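Local coordinates for aminoglycoside N(3)-acetyltransferase, AAC(3)-IVa (Escherichia coli, PDB 6MN3), which catalyses transfer of an acetyl group from acetyl-CoA to the 3-amino group of 2-deoxystreptamine antibiotics, and so probably confers resistance to gentamicin, tobramycin and apramycin, at residues Tyr5-Ala10 with Val213-Ala218; Leu197-Leu202 with Ser206-Gly211. One frame throughout, in Å; residues are numbered along the deposited sequence.

Contact 1: residues Tyr5-Ala10 with Val213-Ala218; sequences YEWRKA and VGHAFA
With CG turned anti to the carbonyl carbon in both W7 (chi1 -69°) and H215 (chi1 -61°), the indole and the imidazole swing in beside their own backbone nitrogens and meet where the chain's N-terminal arm lies against a tight turn. The result is a T-shaped pair: the pyrrole edge of W7 points at the face of H215, the ring centroids 4.4 Å apart and the planes at 81°. NE1 of W7 lies over the imidazole near its rim, 3.2 Å from H215 CD2. One face of the indole rests on the turn itself, where G214 CA makes a CH-pi contact 3.6 Å from the centroid of the five-membered ring, almost straight above it. The opposite face is met by the edge of the Y5 ring, CD2 over its centre; the OH of Y5 bonds to E11. H215 also reaches past the indole, and its NE2 donates to Y5 O at 2.6 Å, nearly in the imidazole plane and in the carbonyl plane. G214 and H215 are the central residues of a type II' beta turn, V213 to A216, that forms the hairpin between strands 208-213 and 216-222; Q15 of helix 9-19 receives the N-H of G214. Because NE2 is the donor here, H215 carries a proton on that nitrogen, and the imidazole is held by one directional bond as well as by the indole edge that meets its face.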
ATOM      1  N   TYR A   5     -13.110  17.728  16.218  1.00 26.30           N
ATOM      2  CA  TYR A   5     -13.897  16.643  16.787  1.00 28.27           C
ATOM      3  C   TYR A   5     -13.078  15.359  16.870  1.00 29.96           C
ATOM      4  O   TYR A   5     -12.442  14.952  15.894  1.00 36.29           O
ATOM      5  CB  TYR A   5     -15.154  16.416  15.947  1.00 20.74           C
ATOM      6  CG  TYR A   5     -16.039  15.301  16.451  1.00 20.71           C
ATOM      7  CD1 TYR A   5     -16.772  15.447  17.622  1.00 23.03           C
ATOM      8  CD2 TYR A   5     -16.146  14.105  15.756  1.00 25.95           C
ATOM      9  CE1 TYR A   5     -17.583  14.432  18.089  1.00 23.06           C
ATOM     10  CE2 TYR A   5     -16.957  13.085  16.213  1.00 27.52           C
ATOM     11  CZ  TYR A   5     -17.672  13.253  17.379  1.00 26.98           C
ATOM     12  OH  TYR A   5     -18.481  12.241  17.839  1.00 29.93           O
ATOM     13  N   GLU A   6     -13.103  14.718  18.037  1.00 29.16           N
ATOM     14  CA  GLU A   6     -12.461  13.422  18.231  1.00 30.82           C
ATOM     15  C   GLU A   6     -13.451  12.330  17.836  1.00 31.41           C
ATOM     16  O   GLU A   6     -14.468  12.128  18.508  1.00 25.70           O
ATOM     17  CB  GLU A   6     -11.996  13.262  19.677  1.00 33.96           C
ATOM     18  CG  GLU A   6     -11.022  14.347  20.128  1.00 53.38           C
ATOM     19  CD  GLU A   6     -10.284  13.987  21.406  1.00 63.17           C
ATOM     20  OE1 GLU A   6     -10.384  12.823  21.846  1.00 67.55           O
ATOM     21  OE2 GLU A   6      -9.602  14.871  21.969  1.00 60.57           O
ATOM     22  N   TRP A   7     -13.156  11.628  16.747  1.00 35.20           N
ATOM     23  CA  TRP A   7     -14.089  10.660  16.188  1.00 34.23           C
ATOM     24  C   TRP A   7     -14.143   9.390  17.029  1.00 27.42           C
ATOM     25  O   TRP A   7     -13.110   8.854  17.440  1.00 31.49           O
ATOM     26  CB  TRP A   7     -13.696  10.315  14.753  1.00 17.65           C
ATOM     27  CG  TRP A   7     -13.892  11.445  13.804  1.00 26.14           C
ATOM     28  CD1 TRP A   7     -12.991  12.419  13.492  1.00 24.51           C
ATOM     29  CD2 TRP A   7     -15.069  11.727  13.037  1.00 20.53           C
ATOM     30  NE1 TRP A   7     -13.531  13.287  12.578  1.00 21.31           N
ATOM     31  CE2 TRP A   7     -14.806  12.886  12.283  1.00 17.47           C
ATOM     32  CE3 TRP A   7     -16.315  11.112  12.915  1.00 16.58           C
ATOM     33  CZ2 TRP A   7     -15.744  13.440  11.419  1.00 18.55           C
ATOM     34  CZ3 TRP A   7     -17.245  11.665  12.057  1.00 17.45           C
ATOM     35  CH2 TRP A   7     -16.956  12.815  11.321  1.00 17.15           C
ATOM     36  N   ARG A   8     -15.357   8.911  17.279  1.00 26.21           N
ATOM     37  CA  ARG A   8     -15.546   7.676  18.019  1.00 30.51           C
ATOM     38  C   ARG A   8     -15.334   6.470  17.108  1.00 25.87           C
ATOM     39  O   ARG A   8     -15.455   6.554  15.883  1.00 24.82           O
ATOM     40  CB  ARG A   8     -16.942   7.627  18.636  1.00 41.43           C
ATOM     41  CG  ARG A   8     -17.290   8.835  19.483  1.00 50.82           C
ATOM     42  CD  ARG A   8     -16.705   8.717  20.875  1.00 55.59           C
ATOM     43  NE  ARG A   8     -16.934   9.922  21.666  1.00 62.09           N
ATOM     44  CZ  ARG A   8     -17.982  10.105  22.463  1.00 67.69           C
ATOM     45  NH1 ARG A   8     -18.904   9.159  22.580  1.00 74.98           N
ATOM     46  NH2 ARG A   8     -18.108  11.235  23.145  1.00 66.63           N
ATOM     47  N   LYS A   9     -15.018   5.332  17.731  1.00 26.85           N
ATOM     48  CA  LYS A   9     -14.746   4.115  16.971  1.00 30.50           C
ATOM     49  C   LYS A   9     -15.952   3.703  16.131  1.00 36.56           C
ATOM     50  O   LYS A   9     -15.813   3.381  14.945  1.00 37.21           O
ATOM     51  CB  LYS A   9     -14.342   2.987  17.918  1.00 37.84           C
ATOM     52  CG  LYS A   9     -12.846   2.891  18.161  1.00 50.87           C
ATOM     53  CD  LYS A   9     -12.525   2.847  19.645  1.00 61.56           C
ATOM     54  CE  LYS A   9     -13.242   1.696  20.339  1.00 62.46           C
ATOM     55  NZ  LYS A   9     -12.937   1.647  21.796  1.00 63.22           N
ATOM     56  N   ALA A  10     -17.147   3.709  16.730  1.00 31.86           N
ATOM     57  CA  ALA A  10     -18.343   3.323  15.990  1.00 32.13           C
ATOM     58  C   ALA A  10     -18.632   4.283  14.841  1.00 29.28           C
ATOM     59  O   ALA A  10     -19.167   3.866  13.808  1.00 30.57           O
ATOM     60  CB  ALA A  10     -19.542   3.242  16.934  1.00 22.09           C
ATOM     61  N   VAL A 213     -13.035   9.597   6.318  1.00 24.60           N
ATOM     62  CA  VAL A 213     -12.778   8.657   7.402  1.00 20.28           C
ATOM     63  C   VAL A 213     -12.033   9.444   8.469  1.00 27.29           C
ATOM     64  O   VAL A 213     -10.885   9.849   8.256  1.00 29.78           O
ATOM     65  CB  VAL A 213     -11.967   7.436   6.951  1.00 24.34           C
ATOM     66  CG1 VAL A 213     -11.543   6.611   8.155  1.00 20.14           C
ATOM     67  CG2 VAL A 213     -12.774   6.590   5.981  1.00 29.52           C
ATOM     68  N   GLY A 214     -12.680   9.671   9.603  1.00 28.97           N
ATOM     69  CA  GLY A 214     -12.124  10.609  10.563  1.00 24.35           C
ATOM     70  C   GLY A 214     -12.123  11.990   9.943  1.00 22.57           C
ATOM     71  O   GLY A 214     -13.132  12.444   9.393  1.00 23.92           O
ATOM     72  N   HIS A 215     -10.984  12.669  10.012  1.00 26.13           N
ATOM     73  CA  HIS A 215     -10.818  13.944   9.329  1.00 29.94           C
ATOM     74  C   HIS A 215     -10.201  13.790   7.946  1.00 27.12           C
ATOM     75  O   HIS A 215     -10.008  14.793   7.253  1.00 28.94           O
ATOM     76  CB  HIS A 215      -9.958  14.889  10.173  1.00 26.23           C
ATOM     77  CG  HIS A 215     -10.545  15.204  11.512  1.00 29.10           C
ATOM     78  ND1 HIS A 215     -11.257  16.357  11.761  1.00 29.88           N
ATOM     79  CD2 HIS A 215     -10.532  14.511  12.676  1.00 29.84           C
ATOM     80  CE1 HIS A 215     -11.654  16.362  13.021  1.00 32.39           C
ATOM     81  NE2 HIS A 215     -11.227  15.254  13.598  1.00 28.33           N
ATOM     82  N   ALA A 216      -9.907  12.565   7.525  1.00 28.06           N
ATOM     83  CA  ALA A 216      -9.108  12.330   6.333  1.00 27.19           C
ATOM     84  C   ALA A 216      -9.975  12.192   5.091  1.00 27.96           C
ATOM     85  O   ALA A 216     -11.076  11.634   5.140  1.00 31.39           O
ATOM     86  CB  ALA A 216      -8.257  11.072   6.500  1.00 27.18           C
ATOM     87  N   PHE A 217      -9.468  12.718   3.981  1.00 30.17           N
ATOM     88  CA  PHE A 217      -9.988  12.379   2.665  1.00 27.74           C
ATOM     89  C   PHE A 217      -9.587  10.944   2.340  1.00 26.58           C
ATOM     90  O   PHE A 217      -8.395  10.627   2.269  1.00 34.27           O
ATOM     91  CB  PHE A 217      -9.437  13.360   1.630  1.00 34.10           C
ATOM     92  CG  PHE A 217      -9.892  13.094   0.222  1.00 36.80           C
ATOM     93  CD1 PHE A 217      -8.977  12.767  -0.765  1.00 41.61           C
ATOM     94  CD2 PHE A 217     -11.231  13.193  -0.120  1.00 42.05           C
ATOM     95  CE1 PHE A 217      -9.390  12.528  -2.063  1.00 44.64           C
ATOM     96  CE2 PHE A 217     -11.649  12.956  -1.417  1.00 43.85           C
ATOM     97  CZ  PHE A 217     -10.727  12.622  -2.389  1.00 39.16           C
ATOM     98  N   ALA A 218     -10.572  10.068   2.170  1.00 26.93           N
ATOM     99  CA  ALA A 218     -10.319   8.652   1.947  1.00 26.75           C
ATOM    100  C   ALA A 218     -10.735   8.256   0.539  1.00 27.28           C
ATOM    101  O   ALA A 218     -11.754   8.728   0.025  1.00 28.35           O
ATOM    102  CB  ALA A 218     -11.061   7.789   2.968  1.00 27.65           C
TER

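Contact 2: residues Leu197-Leu202 with Ser206-Gly211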
ATOM      1  N   LEU A 197      -1.885  10.626 -11.426  1.00 46.27           N
ATOM      2  CA  LEU A 197      -2.677  10.542 -12.648  1.00 47.37           C
ATOM      3  C   LEU A 197      -3.783   9.502 -12.525  1.00 46.14           C
ATOM      4  O   LEU A 197      -4.872   9.681 -13.083  1.00 41.29           O
ATOM      5  CB  LEU A 197      -1.777  10.208 -13.838  1.00 51.85           C
ATOM      6  CG  LEU A 197      -0.710  11.227 -14.236  1.00 57.39           C
ATOM      7  CD1 LEU A 197       0.171  10.659 -15.337  1.00 55.76           C
ATOM      8  CD2 LEU A 197      -1.351  12.532 -14.672  1.00 47.07           C
ATOM      9  N   ALA A 198      -3.523   8.412 -11.799  1.00 46.16           N
ATOM     10  CA  ALA A 198      -4.526   7.370 -11.623  1.00 46.75           C
ATOM     11  C   ALA A 198      -5.781   7.888 -10.937  1.00 47.95           C
ATOM     12  O   ALA A 198      -6.856   7.307 -11.119  1.00 49.74           O
ATOM     13  CB  ALA A 198      -3.936   6.204 -10.828  1.00 44.94           C
ATOM     14  N   ASP A 199      -5.670   8.967 -10.158  1.00 46.48           N
ATOM     15  CA  ASP A 199      -6.842   9.524  -9.492  1.00 40.80           C
ATOM     16  C   ASP A 199      -7.905   9.928 -10.506  1.00 36.28           C
ATOM     17  O   ASP A 199      -9.078   9.561 -10.374  1.00 31.61           O
ATOM     18  CB  ASP A 199      -6.435  10.716  -8.626  1.00 46.15           C
ATOM     19  CG  ASP A 199      -7.478  11.060  -7.587  1.00 50.06           C
ATOM     20  OD1 ASP A 199      -7.603  10.308  -6.601  1.00 51.62           O
ATOM     21  OD2 ASP A 199      -8.177  12.082  -7.756  1.00 57.09           O
ATOM     22  N   ARG A 200      -7.508  10.675 -11.539  1.00 34.99           N
ATOM     23  CA  ARG A 200      -8.474  11.074 -12.557  1.00 43.18           C
ATOM     24  C   ARG A 200      -8.908   9.885 -13.405  1.00 42.35           C
ATOM     25  O   ARG A 200     -10.082   9.779 -13.775  1.00 47.27           O
ATOM     26  CB  ARG A 200      -7.892  12.177 -13.438  1.00 52.07           C
ATOM     27  CG  ARG A 200      -8.891  12.743 -14.435  1.00 62.65           C
ATOM     28  CD  ARG A 200      -8.195  13.467 -15.573  1.00 67.72           C
ATOM     29  NE  ARG A 200      -7.609  14.730 -15.138  1.00 70.54           N
ATOM     30  CZ  ARG A 200      -6.445  15.200 -15.572  1.00 80.01           C
ATOM     31  NH1 ARG A 200      -5.737  14.508 -16.452  1.00 83.47           N
ATOM     32  NH2 ARG A 200      -5.987  16.359 -15.124  1.00 86.76           N
ATOM     33  N   TRP A 201      -7.979   8.981 -13.723  1.00 39.54           N
ATOM     34  CA  TRP A 201      -8.337   7.785 -14.481  1.00 40.86           C
ATOM     35  C   TRP A 201      -9.444   7.005 -13.783  1.00 40.23           C
ATOM     36  O   TRP A 201     -10.435   6.614 -14.411  1.00 36.47           O
ATOM     37  CB  TRP A 201      -7.111   6.891 -14.674  1.00 42.23           C
ATOM     38  CG  TRP A 201      -5.973   7.526 -15.404  1.00 45.55           C
ATOM     39  CD1 TRP A 201      -6.020   8.632 -16.204  1.00 45.28           C
ATOM     40  CD2 TRP A 201      -4.611   7.085 -15.407  1.00 46.42           C
ATOM     41  NE1 TRP A 201      -4.770   8.907 -16.702  1.00 41.76           N
ATOM     42  CE2 TRP A 201      -3.887   7.971 -16.228  1.00 46.57           C
ATOM     43  CE3 TRP A 201      -3.934   6.027 -14.793  1.00 37.25           C
ATOM     44  CZ2 TRP A 201      -2.518   7.834 -16.449  1.00 42.40           C
ATOM     45  CZ3 TRP A 201      -2.575   5.892 -15.015  1.00 38.68           C
ATOM     46  CH2 TRP A 201      -1.882   6.790 -15.835  1.00 41.22           C
ATOM     47  N   LEU A 202      -9.295   6.783 -12.476  1.00 36.68           N
ATOM     48  CA  LEU A 202     -10.220   5.928 -11.741  1.00 34.58           C
ATOM     49  C   LEU A 202     -11.520   6.650 -11.412  1.00 36.51           C
ATOM     50  O   LEU A 202     -12.608   6.094 -11.590  1.00 43.84           O
ATOM     51  CB  LEU A 202      -9.552   5.418 -10.463  1.00 29.43           C
ATOM     52  CG  LEU A 202      -8.348   4.499 -10.675  1.00 29.08           C
ATOM     53  CD1 LEU A 202      -7.434   4.508  -9.458  1.00 28.03           C
ATOM     54  CD2 LEU A 202      -8.802   3.084 -11.003  1.00 28.38           C
ATOM     55  N   SER A 206     -15.698   6.107 -12.615  1.00 42.99           N
ATOM     56  CA  SER A 206     -16.539   5.755 -11.469  1.00 39.53           C
ATOM     57  C   SER A 206     -16.021   4.516 -10.744  1.00 34.71           C
ATOM     58  O   SER A 206     -16.800   3.745 -10.180  1.00 38.26           O
ATOM     59  CB  SER A 206     -18.001   5.560 -11.885  1.00 48.06           C
ATOM     60  OG  SER A 206     -18.502   6.715 -12.534  1.00 53.57           O
ATOM     61  N   LEU A 207     -14.704   4.323 -10.746  1.00 30.12           N
ATOM     62  CA  LEU A 207     -14.074   3.183 -10.096  1.00 28.86           C
ATOM     63  C   LEU A 207     -13.468   3.530  -8.744  1.00 31.25           C
ATOM     64  O   LEU A 207     -12.938   2.640  -8.071  1.00 38.08           O
ATOM     65  CB  LEU A 207     -12.990   2.592 -11.000  1.00 36.08           C
ATOM     66  CG  LEU A 207     -13.411   2.213 -12.418  1.00 43.06           C
ATOM     67  CD1 LEU A 207     -12.215   1.702 -13.208  1.00 45.62           C
ATOM     68  CD2 LEU A 207     -14.524   1.179 -12.383  1.00 39.71           C
ATOM     69  N   GLN A 208     -13.522   4.792  -8.334  1.00 28.69           N
ATOM     70  CA  GLN A 208     -12.943   5.233  -7.072  1.00 24.18           C
ATOM     71  C   GLN A 208     -14.041   5.842  -6.214  1.00 32.59           C
ATOM     72  O   GLN A 208     -14.686   6.815  -6.620  1.00 27.94           O
ATOM     73  CB  GLN A 208     -11.816   6.240  -7.310  1.00 26.29           C
ATOM     74  CG  GLN A 208     -11.292   6.901  -6.050  1.00 29.22           C
ATOM     75  CD  GLN A 208     -10.089   7.787  -6.314  1.00 34.01           C
ATOM     76  OE1 GLN A 208      -8.958   7.308  -6.400  1.00 36.77           O
ATOM     77  NE2 GLN A 208     -10.326   9.089  -6.442  1.00 29.88           N
ATOM     78  N   LYS A 209     -14.262   5.256  -5.042  1.00 32.82           N
ATOM     79  CA  LYS A 209     -15.179   5.813  -4.060  1.00 23.67           C
ATOM     80  C   LYS A 209     -14.428   6.783  -3.159  1.00 22.40           C
ATOM     81  O   LYS A 209     -13.290   6.525  -2.757  1.00 25.35           O
ATOM     82  CB  LYS A 209     -15.818   4.702  -3.228  1.00 24.49           C
ATOM     83  CG  LYS A 209     -17.114   4.173  -3.815  1.00 33.35           C
ATOM     84  CD  LYS A 209     -17.172   2.659  -3.766  1.00 42.42           C
ATOM     85  CE  LYS A 209     -18.425   2.142  -4.454  1.00 54.29           C
ATOM     86  NZ  LYS A 209     -18.502   0.655  -4.430  1.00 58.74           N
ATOM     87  N   GLU A 210     -15.064   7.907  -2.855  1.00 22.23           N
ATOM     88  CA  GLU A 210     -14.436   8.962  -2.075  1.00 34.28           C
ATOM     89  C   GLU A 210     -15.357   9.377  -0.940  1.00 30.51           C
ATOM     90  O   GLU A 210     -16.582   9.391  -1.093  1.00 23.92           O
ATOM     91  CB  GLU A 210     -14.101  10.179  -2.943  1.00 29.55           C
ATOM     92  CG  GLU A 210     -13.160   9.881  -4.095  1.00 35.77           C
ATOM     93  CD  GLU A 210     -12.872  11.106  -4.939  1.00 45.82           C
ATOM     94  OE1 GLU A 210     -13.528  12.147  -4.724  1.00 44.10           O
ATOM     95  OE2 GLU A 210     -11.986  11.028  -5.815  1.00 52.91           O
ATOM     96  N   GLY A 211     -14.757   9.715   0.194  1.00 27.16           N
ATOM     97  CA  GLY A 211     -15.497  10.131   1.357  1.00 31.87           C
ATOM     98  C   GLY A 211     -14.589  10.343   2.546  1.00 28.37           C
ATOM     99  O   GLY A 211     -13.371  10.149   2.473  1.00 24.90           O
TER
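Two carboxylates, D199 and E210, share one amide: NE2 of Q208 donates to D199 OD1 at 3.0 Å and to E210 OE2 at 2.6 Å, although the two acids carry like charge. Q208 reaches the helix because its CG is anti to the backbone N (chi1 172°) and the chain stays extended beyond it. The two acceptors are used differently. D199 OD1 is approached from above its carboxylate plane, 54° out of it, whereas E210 OE2 offers its anti lone pair. Nearer the backbone, CB of Q208 packs on CB of L202 at 4.0 Å, and CD2 of L202 lies near CB of L207. The backbone seals the corner with a Schellman motif: L207 N donates to L202 O at 2.9 Å, and S206, with positive phi, is the C-prime residue that ends helix 197-204 and turns the chain into strand 208-213, which runs at 104° to the helix segment. R219 of the adjacent strand forms a salt bridge with D199 OD1, and H149 bonds to Q208 OE1, which probably fixes the orientation of the Q208 amide. The arginine, together with the amide NH2, which offers one hydrogen to each acid, probably lets two neighbouring acids remain ionised.

Overall arrangement
From the N terminus, the segment 5-10 runs into helix 9-19, and the chain then builds most of the central mixed sheet before helix 197-204. Contact 2 closes a short loop there, joining the end of that helix to strand 208-213, an outermost strand of the sheet. Two residues after the strand segment of contact 2, the segment 213-218, with the hairpin turn at its start, returns to the arm, so contact 1 closes a loop of about two hundred residues that encloses contact 2 entirely. Their centres lie 21 Å apart, yet they meet within the hairpin, where A218 N probably bonds to G211 O at 2.8 Å. Together they tie the N-terminal arm and helix 197-204 to neighbouring strands of one sheet.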